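Geranyltranstransferase (Legionella pneumophila subsp. pneumophila, PDB 3LOM) probably makes farnesyl diphosphate, and perhaps geranylgeranyl diphosphate, as a magnesium-dependent member of the FPP/GGPP synthase family of prenyltransferases. Local coordinates at residues Leu79-Cys84 / Ala125-Val130. Numbering follows the deposited sequence.
Sequences LELTHC and ALAIEV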
loop_
_atom_site.group_PDB
_atom_site.type_symbol
_atom_site.label_atom_id
_atom_site.label_comp_id
_atom_site.label_asym_id
_atom_site.label_seq_id
_atom_site.Cartn_x
_atom_site.Cartn_y
_atom_site.Cartn_z
ATOM N N LEU A 79 11.269 4.202 -0.754
ATOM C CA LEU A 79 10.890 5.519 -0.258
ATOM C C LEU A 79 10.353 6.459 -1.308
ATOM O O LEU A 79 9.377 7.167 -1.050
ATOM C CB LEU A 79 12.060 6.194 0.424
ATOM C CG LEU A 79 11.898 6.351 1.921
ATOM C CD1 LEU A 79 13.255 6.608 2.438
ATOM C CD2 LEU A 79 10.955 7.488 2.294
ATOM N N GLU A 80 11.005 6.500 -2.472
ATOM C CA GLU A 80 10.528 7.341 -3.564
ATOM C C GLU A 80 9.207 6.859 -4.113
ATOM O O GLU A 80 8.348 7.676 -4.409
ATOM C CB GLU A 80 11.537 7.476 -4.699
ATOM C CG GLU A 80 12.018 8.906 -4.933
ATOM C CD GLU A 80 10.923 9.955 -4.866
ATOM O OE1 GLU A 80 10.967 10.803 -3.944
ATOM O OE2 GLU A 80 10.025 9.938 -5.730
ATOM N N LEU A 81 9.053 5.539 -4.234
ATOM C CA LEU A 81 7.788 4.939 -4.664
ATOM C C LEU A 81 6.634 5.313 -3.730
ATOM O O LEU A 81 5.555 5.691 -4.206
ATOM C CB LEU A 81 7.907 3.413 -4.787
ATOM C CG LEU A 81 8.589 2.827 -6.030
ATOM C CD1 LEU A 81 8.990 1.385 -5.779
ATOM C CD2 LEU A 81 7.687 2.921 -7.246
ATOM N N THR A 82 6.873 5.227 -2.415
ATOM C CA THR A 82 5.882 5.643 -1.403
ATOM C C THR A 82 5.586 7.142 -1.511
ATOM O O THR A 82 4.431 7.531 -1.633
ATOM C CB THR A 82 6.298 5.257 0.049
ATOM O OG1 THR A 82 6.532 3.842 0.129
ATOM C CG2 THR A 82 5.192 5.629 1.048
ATOM N N HIS A 83 6.628 7.969 -1.519
ATOM C CA HIS A 83 6.464 9.418 -1.677
ATOM C C HIS A 83 5.687 9.766 -2.942
ATOM O O HIS A 83 4.748 10.565 -2.889
ATOM C CB HIS A 83 7.827 10.116 -1.674
ATOM C CG HIS A 83 7.756 11.601 -1.867
ATOM N ND1 HIS A 83 6.986 12.422 -1.071
ATOM C CD2 HIS A 83 8.382 12.414 -2.750
ATOM C CE1 HIS A 83 7.133 13.677 -1.461
ATOM N NE2 HIS A 83 7.974 13.700 -2.479
ATOM N N CYS A 84 6.057 9.133 -4.060
ATOM C CA CYS A 84 5.442 9.409 -5.360
ATOM C C CYS A 84 3.969 9.039 -5.400
ATOM O O CYS A 84 3.159 9.842 -5.870
ATOM C CB CYS A 84 6.199 8.725 -6.513
ATOM S SG CYS A 84 5.624 9.211 -8.163
ATOM N N ALA A 125 2.032 -0.624 -3.099
ATOM C CA ALA A 125 2.333 -2.051 -3.073
ATOM C C ALA A 125 3.743 -2.379 -3.596
ATOM O O ALA A 125 4.403 -3.267 -3.051
ATOM C CB ALA A 125 1.285 -2.828 -3.841
ATOM N N LEU A 126 4.201 -1.661 -4.629
ATOM C CA LEU A 126 5.514 -1.945 -5.230
ATOM C C LEU A 126 6.664 -1.681 -4.268
ATOM O O LEU A 126 7.567 -2.511 -4.146
ATOM C CB LEU A 126 5.742 -1.201 -6.558
ATOM C CG LEU A 126 7.049 -1.577 -7.292
ATOM C CD1 LEU A 126 7.121 -3.075 -7.617
ATOM C CD2 LEU A 126 7.303 -0.736 -8.542
ATOM N N ALA A 127 6.606 -0.537 -3.586
ATOM C CA ALA A 127 7.571 -0.157 -2.554
ATOM C C ALA A 127 7.818 -1.284 -1.557
ATOM O O ALA A 127 8.962 -1.558 -1.200
ATOM C CB ALA A 127 7.092 1.073 -1.835
ATOM N N ILE A 128 6.737 -1.947 -1.148
ATOM C CA ILE A 128 6.790 -3.086 -0.235
ATOM C C ILE A 128 7.322 -4.356 -0.920
ATOM O O ILE A 128 8.134 -5.068 -0.325
ATOM C CB ILE A 128 5.411 -3.307 0.433
ATOM C CG1 ILE A 128 5.035 -2.064 1.242
ATOM C CG2 ILE A 128 5.404 -4.538 1.335
ATOM C CD1 ILE A 128 3.549 -1.803 1.297
ATOM N N GLU A 129 6.887 -4.624 -2.159
ATOM C CA GLU A 129 7.415 -5.749 -2.968
ATOM C C GLU A 129 8.930 -5.669 -3.143
ATOM O O GLU A 129 9.638 -6.638 -2.886
ATOM C CB GLU A 129 6.732 -5.822 -4.344
ATOM C CG GLU A 129 7.091 -7.063 -5.183
ATOM C CD GLU A 129 6.011 -7.461 -6.190
ATOM O OE1 GLU A 129 6.028 -8.627 -6.644
ATOM O OE2 GLU A 129 5.140 -6.633 -6.524
ATOM N N VAL A 130 9.403 -4.496 -3.563
ATOM C CA VAL A 130 10.823 -4.199 -3.738
ATOM C C VAL A 130 11.634 -4.434 -2.455
ATOM O O VAL A 130 12.718 -5.025 -2.509
ATOM C CB VAL A 130 11.019 -2.750 -4.258
ATOM C CG1 VAL A 130 12.492 -2.345 -4.281
ATOM C CG2 VAL A 130 10.421 -2.617 -5.643
#
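Leu81 and Ala127 meet side by side, with their CB atoms 3.9 Å apart. The small methyl of Ala127 lets the backbones close in, with 5.5 Å between the CA atoms of Leu81 and Ala127. The rest of Leu81 runs on past this methyl. Its CG is anti to the carbonyl carbon (chi1 -78°), which carries CD1 over the backbone of the opposing helix, 3.8 Å from Ala127 N. The same CD1 is 3.9 Å from Leu126 CG. It also reaches toward Val130, ending 4.3 Å from Val130 CG2. The side chains of Leu81 and Leu126 slant across each other, and CD2 of Leu126 touches both methyls at the end of Leu81. The two segments belong to helices 69-91 and 113-135, neighbours in the all-helical fold of the isoprenoid synthases. The axes of the two segments approach to 8.2 Å and run antiparallel, at 170°. The contact is buried and wholly van der Waals; no hydrogen bond crosses it. Thr82 covers another part of the Ala127 methyl. Its OG1 lies beside the backbone N (chi1 -56°), where it sits 3.4 Å from Ala127 CB and is hydrogen-bonded to Ala78 O, one turn back in the same helix. That bond gives the buried hydroxyl a polar partner, since on the side of helix 113-135 it meets the Ala127 methyl. Leu151 and Ser155 of helix 141-155 and Leu192 of helix 178-201 pack on the Thr82 side chain. Leu126 also meets Leu28 of helix 5-28 and Ile157 of the second subunit.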